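Local coordinates for protein probable dipeptidase (Pseudomonas aeruginosa, PDB 3B40) that probably hydrolyses dipeptides as a metal-dependent enzyme of the M19 membrane dipeptidase family, in the TIM-barrel clan, at residues Q314-G317 with E318-A322; P303-P306 with I307-I310; D283-R286 with A287-D290; R176-P179 with F180-D183. The protein carries 11 engineered substitutions. One frame throughout, in Å; residues are numbered along the deposited sequence.

Contact 1: Q314-G317 with E318-A322; sequences QRFG and EYASA. With MG (magnesium ion), chain D.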
loop_
_atom_site.group_PDB
_atom_site.type_symbol
_atom_site.label_atom_id
_atom_site.label_comp_id
_atom_site.label_asym_id
_atom_site.label_seq_id
_atom_site.Cartn_x
_atom_site.Cartn_y
_atom_site.Cartn_z
ATOM N N GLN A 314 -1.678 26.782 11.801
ATOM C CA GLN A 314 -2.044 27.618 10.662
ATOM C C GLN A 314 -0.867 27.675 9.675
ATOM O O GLN A 314 -1.058 27.616 8.456
ATOM C CB GLN A 314 -2.425 29.018 11.169
ATOM C CG GLN A 314 -3.022 30.014 10.127
ATOM C CD GLN A 314 -2.072 30.408 8.998
ATOM O OE1 GLN A 314 -2.435 30.308 7.820
ATOM N NE2 GLN A 314 -0.860 30.851 9.341
ATOM N N ARG A 315 0.352 27.751 10.208
ATOM C CA ARG A 315 1.547 27.851 9.354
ATOM C C ARG A 315 1.815 26.532 8.618
ATOM O O ARG A 315 2.172 26.523 7.431
ATOM C CB ARG A 315 2.771 28.251 10.207
ATOM C CG ARG A 315 4.040 28.528 9.414
ATOM C CD ARG A 315 5.143 29.026 10.372
ATOM N NE ARG A 315 6.442 29.122 9.691
ATOM C CZ ARG A 315 6.854 30.164 8.973
ATOM N NH1 ARG A 315 6.073 31.231 8.822
ATOM N NH2 ARG A 315 8.055 30.140 8.395
ATOM N N PHE A 316 1.641 25.424 9.342
ATOM C CA PHE A 316 1.750 24.096 8.758
ATOM C C PHE A 316 0.730 23.912 7.638
ATOM O O PHE A 316 1.091 23.511 6.526
ATOM C CB PHE A 316 1.575 23.003 9.824
ATOM C CG PHE A 316 1.631 21.618 9.262
ATOM C CD1 PHE A 316 2.858 21.032 8.967
ATOM C CD2 PHE A 316 0.471 20.918 8.984
ATOM C CE1 PHE A 316 2.928 19.752 8.421
ATOM C CE2 PHE A 316 0.519 19.640 8.435
ATOM C CZ PHE A 316 1.754 19.054 8.155
ATOM N N GLY A 317 -0.544 24.200 7.950
ATOM C CA GLY A 317 -1.617 24.154 6.973
ATOM C C GLY A 317 -1.284 24.846 5.667
ATOM O O GLY A 317 -1.443 24.266 4.604
ATOM N N GLU A 318 -0.785 26.079 5.752
ATOM C CA GLU A 318 -0.415 26.854 4.572
ATOM C C GLU A 318 0.694 26.214 3.747
ATOM O O GLU A 318 0.619 26.130 2.517
ATOM C CB GLU A 318 0.017 28.252 4.985
ATOM C CG GLU A 318 -1.082 29.278 4.886
ATOM C CD GLU A 318 -0.545 30.677 4.980
ATOM O OE1 GLU A 318 -1.051 31.461 5.826
ATOM O OE2 GLU A 318 0.401 30.997 4.217
ATOM N N TYR A 319 1.738 25.782 4.439
ATOM C CA TYR A 319 2.874 25.154 3.797
ATOM C C TYR A 319 2.516 23.797 3.161
ATOM O O TYR A 319 2.747 23.607 1.957
ATOM C CB TYR A 319 4.028 25.008 4.805
ATOM C CG TYR A 319 5.184 24.256 4.241
ATOM C CD1 TYR A 319 6.063 24.860 3.356
ATOM C CD2 TYR A 319 5.405 22.920 4.598
ATOM C CE1 TYR A 319 7.137 24.144 2.811
ATOM C CE2 TYR A 319 6.453 22.210 4.069
ATOM C CZ TYR A 319 7.329 22.818 3.187
ATOM O OH TYR A 319 8.378 22.088 2.670
ATOM N N ALA A 320 1.992 22.869 3.976
ATOM C CA ALA A 320 1.472 21.562 3.503
ATOM C C ALA A 320 0.553 21.714 2.282
ATOM O O ALA A 320 0.771 21.081 1.243
ATOM C CB ALA A 320 0.734 20.809 4.660
ATOM N N SER A 321 -0.465 22.575 2.391
ATOM C CA SER A 321 -1.391 22.792 1.247
ATOM C C SER A 321 -0.641 23.208 0.005
ATOM O O SER A 321 -0.813 22.605 -1.055
ATOM C CB SER A 321 -2.473 23.804 1.570
ATOM O OG SER A 321 -3.168 23.392 2.737
ATOM N N ALA A 322 0.226 24.204 0.141
ATOM C CA ALA A 322 1.033 24.669 -0.984
ATOM C C ALA A 322 1.976 23.621 -1.554
ATOM O O ALA A 322 2.178 23.570 -2.769
ATOM C CB ALA A 322 1.828 25.931 -0.607
HETATM MG MG MG D . 0.310 33.309 4.343
#

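Contact 2: P303-P306 with I307-I310; sequences PGDP and IITI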
loop_
_atom_site.group_PDB
_atom_site.type_symbol
_atom_site.label_atom_id
_atom_site.label_comp_id
_atom_site.label_asym_id
_atom_site.label_seq_id
_atom_site.Cartn_x
_atom_site.Cartn_y
_atom_site.Cartn_z
ATOM N N PRO A 303 5.748 17.210 3.981
ATOM C CA PRO A 303 6.335 18.153 4.937
ATOM C C PRO A 303 7.102 17.456 6.063
ATOM O O PRO A 303 6.560 17.279 7.149
ATOM C CB PRO A 303 5.112 18.902 5.481
ATOM C CG PRO A 303 3.962 17.981 5.222
ATOM C CD PRO A 303 4.276 17.284 3.964
ATOM N N GLY A 304 8.356 17.097 5.806
ATOM C CA GLY A 304 9.122 16.220 6.718
ATOM C C GLY A 304 10.191 16.897 7.571
ATOM O O GLY A 304 10.770 16.288 8.482
ATOM N N ASP A 305 10.469 18.159 7.301
ATOM C CA ASP A 305 11.528 18.879 8.040
ATOM C C ASP A 305 11.245 18.881 9.529
ATOM O O ASP A 305 10.139 19.245 9.952
ATOM C CB ASP A 305 11.677 20.310 7.549
ATOM C CG ASP A 305 12.057 20.377 6.095
ATOM O OD1 ASP A 305 13.220 20.734 5.814
ATOM O OD2 ASP A 305 11.196 20.075 5.229
ATOM N N PRO A 306 12.207 18.395 10.323
ATOM C CA PRO A 306 12.095 18.258 11.782
ATOM C C PRO A 306 11.648 19.525 12.508
ATOM O O PRO A 306 10.813 19.446 13.403
ATOM C CB PRO A 306 13.509 17.823 12.190
ATOM C CG PRO A 306 13.948 17.015 11.023
ATOM C CD PRO A 306 13.476 17.818 9.839
ATOM N N ILE A 307 12.198 20.670 12.121
ATOM C CA ILE A 307 11.842 21.964 12.742
ATOM C C ILE A 307 10.344 22.277 12.622
ATOM O O ILE A 307 9.812 23.031 13.428
ATOM C CB ILE A 307 12.692 23.131 12.140
ATOM C CG1 ILE A 307 12.594 24.419 12.977
ATOM C CG2 ILE A 307 12.283 23.401 10.705
ATOM C CD1 ILE A 307 13.148 24.321 14.323
ATOM N N ILE A 308 9.655 21.661 11.651
ATOM C CA ILE A 308 8.206 21.920 11.442
ATOM C C ILE A 308 7.419 21.616 12.741
ATOM O O ILE A 308 6.335 22.152 12.972
ATOM C CB ILE A 308 7.670 21.158 10.182
ATOM C CG1 ILE A 308 8.278 21.755 8.891
ATOM C CG2 ILE A 308 6.139 21.149 10.153
ATOM C CD1 ILE A 308 8.005 20.970 7.605
ATOM N N THR A 309 7.985 20.822 13.645
ATOM C CA THR A 309 7.262 20.536 14.896
ATOM C C THR A 309 6.936 21.793 15.748
ATOM O O THR A 309 5.957 21.789 16.514
ATOM C CB THR A 309 7.988 19.498 15.797
ATOM O OG1 THR A 309 7.105 19.100 16.869
ATOM C CG2 THR A 309 9.286 20.078 16.392
ATOM N N ILE A 310 7.734 22.854 15.598
ATOM C CA ILE A 310 7.503 24.114 16.364
ATOM C C ILE A 310 6.540 25.112 15.701
ATOM O O ILE A 310 6.130 26.093 16.339
ATOM C CB ILE A 310 8.827 24.853 16.770
ATOM C CG1 ILE A 310 9.504 25.495 15.543
ATOM C CG2 ILE A 310 9.798 23.874 17.417
ATOM C CD1 ILE A 310 10.489 26.632 15.880
#

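Contact 3: D283-R286 with A287-D290; sequences DALR and ARFD. Engineered in segment 283-286: Asp283 (natural residue Asn).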
loop_
_atom_site.group_PDB
_atom_site.type_symbol
_atom_site.label_atom_id
_atom_site.label_comp_id
_atom_site.label_asym_id
_atom_site.label_seq_id
_atom_site.Cartn_x
_atom_site.Cartn_y
_atom_site.Cartn_z
ATOM N N ASP A 283 11.624 24.575 -3.865
ATOM C CA ASP A 283 12.670 25.400 -3.226
ATOM C C ASP A 283 12.241 26.849 -2.953
ATOM O O ASP A 283 12.515 27.392 -1.866
ATOM C CB ASP A 283 13.992 25.320 -4.007
ATOM C CG ASP A 283 14.840 24.101 -3.608
ATOM O OD1 ASP A 283 14.531 23.429 -2.584
ATOM O OD2 ASP A 283 15.845 23.829 -4.303
ATOM N N ALA A 284 11.518 27.454 -3.899
ATOM C CA ALA A 284 10.974 28.807 -3.690
ATOM C C ALA A 284 10.020 28.813 -2.505
ATOM O O ALA A 284 10.040 29.745 -1.705
ATOM C CB ALA A 284 10.276 29.331 -4.953
ATOM N N LEU A 285 9.192 27.768 -2.378
ATOM C CA LEU A 285 8.249 27.680 -1.260
ATOM C C LEU A 285 8.982 27.480 0.064
ATOM O O LEU A 285 8.638 28.097 1.059
ATOM C CB LEU A 285 7.234 26.557 -1.479
ATOM C CG LEU A 285 6.333 26.113 -0.324
ATOM C CD1 LEU A 285 5.295 27.182 -0.031
ATOM C CD2 LEU A 285 5.644 24.839 -0.680
ATOM N N ARG A 286 9.985 26.618 0.054
ATOM C CA ARG A 286 10.767 26.320 1.245
ATOM C C ARG A 286 11.437 27.614 1.764
ATOM O O ARG A 286 11.310 27.968 2.933
ATOM C CB ARG A 286 11.779 25.222 0.913
ATOM C CG ARG A 286 11.164 23.810 0.901
ATOM C CD ARG A 286 12.157 22.748 0.435
ATOM N NE ARG A 286 13.181 22.566 1.470
ATOM C CZ ARG A 286 12.990 21.847 2.566
ATOM N NH1 ARG A 286 11.826 21.200 2.746
ATOM N NH2 ARG A 286 13.949 21.784 3.481
ATOM N N ALA A 287 12.103 28.329 0.864
ATOM C CA ALA A 287 12.638 29.674 1.121
ATOM C C ALA A 287 11.657 30.680 1.776
ATOM O O ALA A 287 12.042 31.388 2.706
ATOM C CB ALA A 287 13.228 30.249 -0.156
ATOM N N ARG A 288 10.399 30.749 1.338
ATOM C CA ARG A 288 9.461 31.659 2.042
ATOM C C ARG A 288 8.966 31.178 3.398
ATOM O O ARG A 288 8.358 31.954 4.140
ATOM C CB ARG A 288 8.295 32.179 1.177
ATOM C CG ARG A 288 7.567 31.173 0.331
ATOM C CD ARG A 288 6.409 31.833 -0.436
ATOM N NE ARG A 288 5.159 31.800 0.359
ATOM C CZ ARG A 288 4.014 31.189 0.011
ATOM N NH1 ARG A 288 3.885 30.565 -1.156
ATOM N NH2 ARG A 288 2.970 31.227 0.834
ATOM N N PHE A 289 9.226 29.913 3.734
ATOM C CA PHE A 289 8.913 29.403 5.074
ATOM C C PHE A 289 10.175 29.148 5.900
ATOM O O PHE A 289 10.133 28.432 6.888
ATOM C CB PHE A 289 8.061 28.129 4.992
ATOM C CG PHE A 289 6.641 28.391 4.610
ATOM C CD1 PHE A 289 5.656 28.521 5.595
ATOM C CD2 PHE A 289 6.289 28.552 3.280
ATOM C CE1 PHE A 289 4.334 28.772 5.248
ATOM C CE2 PHE A 289 4.974 28.801 2.925
ATOM C CZ PHE A 289 3.999 28.916 3.916
ATOM N N ASP A 290 11.288 29.740 5.482
ATOM C CA ASP A 290 12.550 29.705 6.231
ATOM C C ASP A 290 13.170 28.300 6.341
ATOM O O ASP A 290 13.874 27.991 7.308
ATOM C CB ASP A 290 12.372 30.337 7.618
ATOM C CG ASP A 290 12.128 31.846 7.559
ATOM O OD1 ASP A 290 12.822 32.555 6.793
ATOM O OD2 ASP A 290 11.229 32.318 8.294
#

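Contact 4: R176-P179 with F180-D183; sequences RPLP and FFND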
loop_
_atom_site.group_PDB
_atom_site.type_symbol
_atom_site.label_atom_id
_atom_site.label_comp_id
_atom_site.label_asym_id
_atom_site.label_seq_id
_atom_site.Cartn_x
_atom_site.Cartn_y
_atom_site.Cartn_z
ATOM N N ARG A 176 8.589 7.265 7.423
ATOM C CA ARG A 176 8.202 8.669 7.210
ATOM C C ARG A 176 7.689 9.258 8.501
ATOM O O ARG A 176 6.463 9.425 8.660
ATOM C CB ARG A 176 7.143 8.767 6.110
ATOM C CG ARG A 176 7.727 8.573 4.704
ATOM C CD ARG A 176 6.647 8.787 3.653
ATOM N NE ARG A 176 5.668 7.693 3.645
ATOM C CZ ARG A 176 4.657 7.593 2.780
ATOM N NH1 ARG A 176 3.818 6.552 2.848
ATOM N NH2 ARG A 176 4.479 8.540 1.851
ATOM N N PRO A 177 8.612 9.555 9.437
ATOM C CA PRO A 177 8.217 10.255 10.659
ATOM C C PRO A 177 7.638 11.628 10.294
ATOM O O PRO A 177 8.160 12.319 9.388
ATOM C CB PRO A 177 9.538 10.395 11.477
ATOM C CG PRO A 177 10.659 10.029 10.574
ATOM C CD PRO A 177 10.076 9.307 9.353
ATOM N N LEU A 178 6.538 11.993 10.942
ATOM C CA LEU A 178 5.965 13.317 10.699
ATOM C C LEU A 178 6.276 14.344 11.777
ATOM O O LEU A 178 5.889 14.164 12.948
ATOM C CB LEU A 178 4.455 13.257 10.605
ATOM C CG LEU A 178 3.778 12.682 9.381
ATOM C CD1 LEU A 178 2.308 13.148 9.453
ATOM C CD2 LEU A 178 4.483 13.159 8.105
ATOM N N PRO A 179 6.876 15.472 11.368
ATOM C CA PRO A 179 7.181 16.538 12.317
ATOM C C PRO A 179 5.917 17.181 12.903
ATOM O O PRO A 179 5.946 17.666 14.024
ATOM C CB PRO A 179 7.979 17.532 11.487
ATOM C CG PRO A 179 7.558 17.309 10.091
ATOM C CD PRO A 179 7.279 15.820 9.994
ATOM N N PHE A 180 4.811 17.138 12.167
ATOM C CA PHE A 180 3.496 17.523 12.718
ATOM C C PHE A 180 3.036 16.685 13.939
ATOM O O PHE A 180 2.265 17.179 14.781
ATOM C CB PHE A 180 2.443 17.471 11.608
ATOM C CG PHE A 180 1.159 18.178 11.957
ATOM C CD1 PHE A 180 1.126 19.571 12.087
ATOM C CD2 PHE A 180 -0.017 17.458 12.116
ATOM C CE1 PHE A 180 -0.081 20.255 12.414
ATOM C CE2 PHE A 180 -1.228 18.123 12.444
ATOM C CZ PHE A 180 -1.257 19.518 12.580
ATOM N N PHE A 181 3.491 15.429 14.034
ATOM C CA PHE A 181 3.199 14.545 15.194
ATOM C C PHE A 181 4.307 14.614 16.270
ATOM O O PHE A 181 4.327 13.821 17.220
ATOM C CB PHE A 181 3.084 13.084 14.729
ATOM C CG PHE A 181 1.924 12.809 13.790
ATOM C CD1 PHE A 181 0.872 13.723 13.653
ATOM C CD2 PHE A 181 1.864 11.588 13.084
ATOM C CE1 PHE A 181 -0.204 13.442 12.777
ATOM C CE2 PHE A 181 0.806 11.299 12.219
ATOM C CZ PHE A 181 -0.235 12.230 12.064
ATOM N N ASN A 182 5.250 15.525 16.060
ATOM C CA ASN A 182 6.475 15.689 16.871
ATOM C C ASN A 182 7.353 14.423 16.829
ATOM O O ASN A 182 8.040 14.097 17.783
ATOM C CB ASN A 182 6.134 16.145 18.313
ATOM C CG ASN A 182 7.369 16.581 19.102
ATOM O OD1 ASN A 182 8.287 17.171 18.537
ATOM N ND2 ASN A 182 7.401 16.270 20.410
ATOM N N ASP A 183 7.338 13.717 15.699
ATOM C CA ASP A 183 8.086 12.449 15.555
ATOM C C ASP A 183 9.594 12.684 15.523
ATOM O O ASP A 183 10.059 13.688 14.960
ATOM C CB ASP A 183 7.695 11.734 14.253
ATOM C CG ASP A 183 6.363 11.013 14.340
ATOM O OD1 ASP A 183 5.760 10.948 15.431
ATOM O OD2 ASP A 183 5.924 10.461 13.303
#

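Contact 1: Q314-G317 with E318-A322
With OG anti to its own carbonyl carbon (chi1 -56°), the side chain of Ser321 folds back beside its backbone N and down onto Gly317, one turn earlier in the same helix. The hydroxyl gives a hydrogen bond of 2.7 Å from Ser321 OG to Gly317 O, while Ser321 N makes the ordinary helical bond to the same Gly317 O at 3.0 Å. The two donors come from opposite faces of the carbonyl plane, so one acceptor serves both without the donors competing for space.

The apolar side of the turn follows the same i to i+4 spacing. The ring of Phe316 is carried anti to the backbone N (chi1 178°), and Ala320 CB comes over one of its faces, 4.2 Å from the ring centroid and displaced toward the rim: a CH-pi contact. Next to it, Ala320 N bonds to Phe316 O at 2.8 Å. Beyond the helix, the ring of Phe180 stacks on that of Phe316, and Tyr319 meets Phe289 edge-to-face.

On the more open side, the side chains of Gln314 and Glu318 run across each other, their amide and carboxylate planes 60° apart. The extended outer chain of Glu318 delivers OE2 to a magnesium ion at 2.3 Å, with OE1 at a longer 2.7 Å from the metal. The short stretch therefore separates its chemistry: aromatic packing toward the protein, a doubly used carbonyl along the flank, and a carboxylate whose negative charge is probably offset by magnesium at the surface.

Contact 2: P303-P306 with I307-I310
Ile308 and Asp305 form the first shell of this turn, through backbone and side chain together. Ile308 N donates to Asp305 O at 3.0 Å, and its side chain runs across that of Asp305: CD1 reaches Asp305 CB at 3.7 Å, while Ile308 CB sits only 3.1 Å from Asp305 O. With CG1 anti to the carbonyl carbon (chi1 -68°), the longer branch of Ile308 is sent back along the preceding chain, where CD1 also touches Pro303 CB at 4.1 Å. The methyl end thus spans the bend, bridging Pro303 and the CB of Asp305.

One residue further on, the pattern repeats. Thr309 N bonds to Pro306 O at 3.2 Å, almost straight at the hydrogen (172°), and Thr309 CG2 leans against that same carbonyl oxygen at 3.4 Å. Its hydroxyl turns to the other side, placed anti to the backbone N, and hydrogen-bonds to Asn182 OD1 in the loop holding contact 4.

The next shell sets the position of these groups. Asp305 is held by a salt bridge from its OD1 to Arg286 NH2, and Pro303 and Ile308 both rest on Phe316 of helix 313-328, with Pro179 also against Ile308.

A further bond of 3.0 Å from Ile310 N to Ile307 O completes three consecutive i+3 to i links. This is the signature of a short 3-10 segment, here with Pro306 in its first turn, inserted in the connection between helices 276-288 and 313-328.

Contact 3: D283-R286 with A287-D290
Phe289 N donates to Arg286 O at 3.0 Å, and Leu291 N reaches that same carbonyl oxygen, so Arg286 O is the acceptor around which the helix ends. Phe289 N also makes a weak bond of 3.3 Å back to Leu285 O. Its hydrogen is therefore shared between the i-4 and i-3 carbonyls as the helical spacing tightens. Asp290, with positive phi (66°), is the C-prime residue of the resulting Schellman motif, whose other link, from Asp290 N to Ala287 O, is weak. Upstream the geometry is still regular, with Ala287 N bonded to Asp283 O at 2.9 Å; Asp283 is an engineered residue.

The side chains close over this terminus. Leu285 CD1 packs against Phe289 CE2 at 3.4 Å, while Leu285 O lies in the plane of the ring at its edge, 3.3 Å from CD2. Arg288 leaves in the crowded position between its backbone N and carbonyl carbon (chi1 46°), then bends so that NH1 comes 3.8 Å from Leu285 CD1.

The buried Arg286 sends its guanidinium the other way, with NE to Pro292 O and NH2 to Asp305. The turn itself thus supplies donors to Arg286 O and, weakly, to Leu285 O and Ala287 O.

Contact 4: R176-P179 with F180-D183
Leu178 and Asp183 make the tight part of this turn. Asp183 N donates to Leu178 O at 3.1 Å, and Phe181 N donates to the same Leu178 O at 2.9 Å; the two arrive from opposite faces of the carbonyl plane. In return, Leu178 N bonds to Asp183 OD2 at 2.9 Å, meeting the carboxylate oxygen on its anti side and 32° out of the carboxylate plane. The carboxylate is brought to this amide by a first torsion that sets CG beside the backbone N of Asp183 (chi1 -78°). Pro177 adds an apolar touch, its CB lying 3.6 Å from Asp183 CB.

The hydrophobic side is just as close. Leu178 and Phe181 run side by side, pointing the same way, and the CD1 branch of Leu178 lies over one face of the Phe181 ring, 3.8 Å from its centroid and only 19° off the normal. This CH-pi contact involves a single methyl; the leucine touches Phe181 through CB as well.

Toward solvent, the bonding is less well directed, though no longer. Asn182 is exposed and takes a positive phi, and the bond of 3.0 Å from Asn182 N to Pro179 O leaves the donor far above the carbonyl plane.

Beyond the turn, Asp183 OD2 also accepts from Asn168 N, so an earlier part of the same loop shares this carboxylate oxygen. Leu178 and Asp183 are thus joined by two bonds, each residue giving one N-H: the aspartate side chain takes that of Leu178, and the leucine carbonyl takes that of Asp183. The pair fixes the carboxylate's rotation and ties the two ends of the 178-183 turn together.

From the N terminus the four contacts follow in series, none nested or crossing. Contact 4 closes a tight turn in the loop between strand 160-162 and helix 193-205. Contact 3 ends helix 276-288, contact 2 forms a 3-10 turn in the linker after it, and contact 1 lies in the first turns of helix 313-328. Contacts 1 and 2 each touch all the others; the centre of contact 2 lies about 7 Å from that of contact 4. Contacts 3 and 4 stay apart, about 9 Å between nearest atoms. Together they bind the barrel-strand loop to the helical pair on one side of the chain's centre.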